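Local coordinates for protein peptidyl-prolyl cis-trans isomerase ([Pseudomonas syringae] pv. tomato str. DC3000, PDB 5XB0) that probably catalyses the cis-trans isomerisation of peptide bonds preceding proline, this chain being the FKBP-type isomerase part of a longer protein, at residues E37-T42 with G94-L99; G50-R55 with I126-V131. All blocks are in the same frame, centred on the assembly; numbering follows the deposited sequence. Where two conformers were deposited one is given.

Contact 1. Residues E37-T42 with G94-L99; sequences ELTPGT and GAKWRL
Glu37 and Trp97 form a non-hydrogen-bonded antiparallel pair and Thr39 and Lys96 a hydrogen-bonded one, the register slipping by one residue between them at a classic beta bulge. Both bulge residues, Leu38 and Thr39, give their N-H to Lys96 O, at 2.8 Å from Leu38 N and 3.0 Å from Thr39 N; the second lies in the carbonyl plane, on a lone pair. Lys96 N returns a bond to Thr39 O. On one face, Glu37 reaches out with CG anti to its backbone N (chi1 -180°), which carries the carboxylate to the indole edge. There OE2 takes the N-H of Trp97 NE1 at 2.9 Å on its anti lone pair, 15° out of the ring plane. On the other face Thr39 and Lys96 run alongside each other, and the lysine chain bends at its last torsion (chi4 71°), turning NZ back to Thr39 OG1 at 3.1 Å. Beyond the bulge, a water donates to both Pro40 O and Gly94 O. Strand 34-37 ends at this bulge beside strand 96-101, whose other edge bonds to strand 122-132; the indole also packs on Met35, and Arg98 forms a salt bridge with Glu20 of helix 6-21.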
# COMPACT_ATOMS: atom_id res chain seq x y z
N GLU A 37 -10.80 -0.97 6.51
CA GLU A 37 -10.81 0.19 7.39
C GLU A 37 -10.71 -0.23 8.84
O GLU A 37 -11.58 -0.95 9.35
CB GLU A 37 -12.08 1.02 7.17
CG GLU A 37 -12.18 2.25 8.03
CD GLU A 37 -13.18 3.24 7.47
OE1 GLU A 37 -14.36 3.19 7.88
OE2 GLU A 37 -12.80 4.04 6.58
N LEU A 38 -9.65 0.22 9.50
CA LEU A 38 -9.45 -0.09 10.91
C LEU A 38 -10.21 0.93 11.75
O LEU A 38 -10.92 0.58 12.68
CB LEU A 38 -7.95 -0.08 11.26
CG LEU A 38 -7.05 -0.82 10.25
CD1 LEU A 38 -5.58 -0.75 10.66
CD2 LEU A 38 -7.49 -2.26 10.07
N THR A 39 -10.07 2.20 11.37
CA THR A 39 -10.72 3.33 12.05
C THR A 39 -11.22 4.31 11.00
O THR A 39 -10.46 4.70 10.12
CB THR A 39 -9.73 4.06 12.98
OG1 THR A 39 -9.21 3.14 13.95
CG2 THR A 39 -10.41 5.23 13.70
N PRO A 40 -12.50 4.71 11.08
CA PRO A 40 -12.95 5.71 10.11
C PRO A 40 -12.45 7.11 10.42
O PRO A 40 -12.06 7.43 11.55
CB PRO A 40 -14.47 5.64 10.23
CG PRO A 40 -14.71 5.21 11.62
CD PRO A 40 -13.57 4.29 11.99
N GLY A 41 -12.47 7.97 9.41
CA GLY A 41 -12.15 9.37 9.59
C GLY A 41 -13.20 10.23 8.91
O GLY A 41 -13.95 9.76 8.06
N THR A 42 -13.25 11.50 9.30
CA THR A 42 -14.20 12.43 8.69
C THR A 42 -13.53 13.73 8.27
O THR A 42 -14.21 14.73 8.04
CB THR A 42 -15.37 12.76 9.64
OG1 THR A 42 -14.86 13.39 10.82
CG2 THR A 42 -16.11 11.48 10.04
N GLY A 94 -7.70 11.33 9.63
CA GLY A 94 -8.19 10.70 10.85
C GLY A 94 -8.39 9.20 10.72
O GLY A 94 -8.43 8.47 11.72
N ALA A 95 -8.52 8.72 9.49
CA ALA A 95 -8.73 7.29 9.29
C ALA A 95 -7.45 6.49 9.52
O ALA A 95 -6.33 7.02 9.43
CB ALA A 95 -9.27 7.02 7.89
N LYS A 96 -7.62 5.20 9.82
CA LYS A 96 -6.53 4.22 9.85
C LYS A 96 -6.95 3.08 8.93
O LYS A 96 -8.00 2.45 9.15
CB LYS A 96 -6.27 3.68 11.26
CG LYS A 96 -5.91 4.74 12.30
CD LYS A 96 -5.20 4.09 13.50
CE LYS A 96 -5.47 4.84 14.80
NZ LYS A 96 -6.88 4.66 15.25
N TRP A 97 -6.15 2.84 7.89
CA TRP A 97 -6.44 1.87 6.84
C TRP A 97 -5.36 0.82 6.69
O TRP A 97 -4.17 1.12 6.85
CB TRP A 97 -6.61 2.57 5.49
CG TRP A 97 -7.94 3.22 5.28
CD1 TRP A 97 -8.95 3.37 6.20
CD2 TRP A 97 -8.42 3.80 4.06
NE1 TRP A 97 -10.02 4.01 5.62
CE2 TRP A 97 -9.73 4.27 4.31
CE3 TRP A 97 -7.87 3.95 2.78
CZ2 TRP A 97 -10.49 4.90 3.33
CZ3 TRP A 97 -8.64 4.57 1.80
CH2 TRP A 97 -9.94 5.03 2.09
N ARG A 98 -5.77 -0.40 6.36
CA ARG A 98 -4.87 -1.43 5.87
C ARG A 98 -5.00 -1.46 4.35
O ARG A 98 -6.11 -1.49 3.83
CB ARG A 98 -5.21 -2.79 6.49
CG ARG A 98 -4.40 -3.96 5.93
CD ARG A 98 -4.68 -5.20 6.79
NE ARG A 98 -3.81 -6.34 6.53
CZ ARG A 98 -4.05 -7.23 5.57
NH1 ARG A 98 -5.12 -7.06 4.80
NH2 ARG A 98 -3.24 -8.26 5.38
N LEU A 99 -3.87 -1.36 3.66
CA LEU A 99 -3.85 -1.45 2.20
C LEU A 99 -3.02 -2.64 1.77
O LEU A 99 -1.89 -2.80 2.23
CB LEU A 99 -3.25 -0.19 1.58
CG LEU A 99 -3.95 1.14 1.81
CD1 LEU A 99 -3.20 2.24 1.05
CD2 LEU A 99 -5.41 1.08 1.35
O HOH W 1 -10.46 8.95 13.60

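Contact 2. Residues G50-R55 with I126-V131; sequences GRVEVR and IELIAV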
# COMPACT_ATOMS: atom_id res chain seq x y z
N GLY A 50 -1.51 16.51 -4.26
CA GLY A 50 -1.30 17.08 -2.94
C GLY A 50 -0.31 16.29 -2.11
O GLY A 50 0.45 15.46 -2.63
N ARG A 51 -0.32 16.56 -0.81
CA ARG A 51 0.55 15.90 0.15
C ARG A 51 -0.25 15.24 1.26
O ARG A 51 -1.33 15.72 1.63
CB ARG A 51 1.54 16.89 0.76
CG ARG A 51 2.42 17.61 -0.24
CD ARG A 51 3.00 18.88 0.35
NE ARG A 51 4.12 18.63 1.26
CZ ARG A 51 4.17 19.06 2.52
NH1 ARG A 51 3.17 19.75 3.05
NH2 ARG A 51 5.24 18.79 3.25
N VAL A 52 0.29 14.15 1.79
CA VAL A 52 -0.27 13.46 2.94
C VAL A 52 0.75 13.43 4.07
O VAL A 52 1.95 13.28 3.83
CB VAL A 52 -0.70 12.01 2.60
CG1 VAL A 52 -1.82 12.03 1.59
CG2 VAL A 52 0.48 11.16 2.07
N GLU A 53 0.27 13.60 5.29
CA GLU A 53 1.12 13.41 6.46
C GLU A 53 0.64 12.13 7.11
O GLU A 53 -0.53 12.03 7.50
CB GLU A 53 1.03 14.59 7.43
CG GLU A 53 2.08 14.52 8.55
CD GLU A 53 1.88 15.58 9.62
OE1 GLU A 53 0.73 16.03 9.83
OE2 GLU A 53 2.88 15.97 10.27
N VAL A 54 1.53 11.14 7.21
CA VAL A 54 1.12 9.81 7.62
C VAL A 54 2.02 9.19 8.68
O VAL A 54 3.18 9.56 8.82
CB VAL A 54 1.07 8.84 6.42
CG1 VAL A 54 -0.04 9.25 5.44
CG2 VAL A 54 2.45 8.77 5.73
N ARG A 55 1.45 8.27 9.45
CA ARG A 55 2.23 7.22 10.09
C ARG A 55 1.98 5.96 9.29
O ARG A 55 0.87 5.76 8.80
CB ARG A 55 1.81 7.01 11.54
CG ARG A 55 2.02 8.16 12.46
CD ARG A 55 1.74 7.74 13.89
NE ARG A 55 2.15 8.77 14.82
CZ ARG A 55 1.35 9.75 15.22
NH1 ARG A 55 0.10 9.82 14.78
NH2 ARG A 55 1.80 10.66 16.07
N ILE A 126 -1.72 2.35 7.55
CA ILE A 126 -1.52 3.79 7.39
C ILE A 126 -2.51 4.57 8.23
O ILE A 126 -3.70 4.30 8.21
CB ILE A 126 -1.68 4.21 5.91
CG1 ILE A 126 -0.67 3.47 5.04
CG2 ILE A 126 -1.53 5.72 5.76
CD1 ILE A 126 -0.85 3.73 3.57
N GLU A 127 -2.00 5.54 8.99
CA GLU A 127 -2.85 6.51 9.67
C GLU A 127 -2.68 7.86 8.98
O GLU A 127 -1.56 8.35 8.85
CB GLU A 127 -2.49 6.63 11.15
CG GLU A 127 -3.41 7.62 11.88
CD GLU A 127 -3.12 7.75 13.36
OE1 GLU A 127 -4.03 8.20 14.09
OE2 GLU A 127 -1.99 7.42 13.78
N LEU A 128 -3.78 8.44 8.52
CA LEU A 128 -3.68 9.73 7.84
C LEU A 128 -3.86 10.86 8.86
O LEU A 128 -4.95 11.06 9.40
CB LEU A 128 -4.70 9.82 6.71
CG LEU A 128 -4.62 11.08 5.85
CD1 LEU A 128 -3.26 11.25 5.14
CD2 LEU A 128 -5.74 11.08 4.84
N ILE A 129 -2.79 11.59 9.11
CA ILE A 129 -2.77 12.61 10.15
C ILE A 129 -3.24 13.97 9.63
O ILE A 129 -3.93 14.72 10.33
CB ILE A 129 -1.35 12.76 10.74
CG1 ILE A 129 -0.84 11.41 11.24
CG2 ILE A 129 -1.33 13.78 11.87
CD1 ILE A 129 -1.74 10.79 12.27
N ALA A 130 -2.85 14.27 8.40
CA ALA A 130 -3.18 15.55 7.78
C ALA A 130 -2.96 15.48 6.27
O ALA A 130 -2.29 14.58 5.76
CB ALA A 130 -2.34 16.67 8.38
N VAL A 131 -3.55 16.42 5.56
CA VAL A 131 -3.32 16.56 4.13
C VAL A 131 -3.06 18.03 3.84
O VAL A 131 -3.41 18.90 4.64
CB VAL A 131 -4.50 16.07 3.27
CG1 VAL A 131 -4.81 14.59 3.55
CG2 VAL A 131 -5.72 16.94 3.48
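Glu53 O receives two backbone N-H groups from the opposite strand: Ile129 N at 2.8 Å, almost straight out from the carbonyl, and Ala130 N in a weak bond at 3.3 Å. This is a classic beta bulge in the antiparallel sheet of the FKBP fold, with Ile129 and Ala130 both facing Glu53. Glu53 N in turn bonds to Ala130 O, and beyond the bulge the backbones of Arg55 and Glu127 exchange a pair of bonds, which keeps the strands paired across the shift in register.

The two faces of the sheet differ sharply. On the inner one, Leu128 CD1 touches two valines of the facing strand, 3.7 Å from Val52 CB and 3.8 Å from Val54 CG1. The leucine crosses Val52 at about a right angle but meets Val54 more obliquely. Val54 CG1 also touches Ile126 CG2, and Trp84 of helix 82-87 packs on both Val54 and Ile126, so this face belongs to the apolar layer between sheet and helix.

Polar chains dominate the other face. Glu53 extends over the bulge with CG anti to the backbone N (chi1 -171°), bringing OE1 within 3.5 Å of Ala130 CB and also against Ile129 CG2. Pro72 and Trp74 lie next to the same glutamate. Arg55 and Glu127 run side by side and point the same way, their guanidinium and carboxylate planes turned 42° apart. Glu127 OE2 meets the guanidinium at its edge, near its plane, in a salt bridge whose hydrogen bond is long and weak, 3.3 Å from Arg55 NH1. Ile129 CD1 approaches that same nitrogen obliquely, also at 3.3 Å, so NH1 lies against both a carboxylate oxygen and a methyl group.

In the fold
Strand pairing passes from one contact to the next through adjoining strands: 96-101, in contact 1, is the direct neighbour of 122-132, in contact 2. The centres of the contacts are about 11 Å apart, and two probable hydrogen bonds join them, Gly94 N to Leu128 O and Ile126 N to Trp97 O, each 2.8 Å. Side chains join them on both faces, with Lys96 CE 3.7 Å from Glu127 OE1 and Leu99 CD1 3.8 Å from Ile126 CD1. Their segments alternate along the chain. Trp84, which covers Val54 and Ile126, probably corresponds to the tryptophan at the base of the proline-binding pocket in relatives, which would put the Val54 and Ile126 end of contact 2 behind the floor of that pocket.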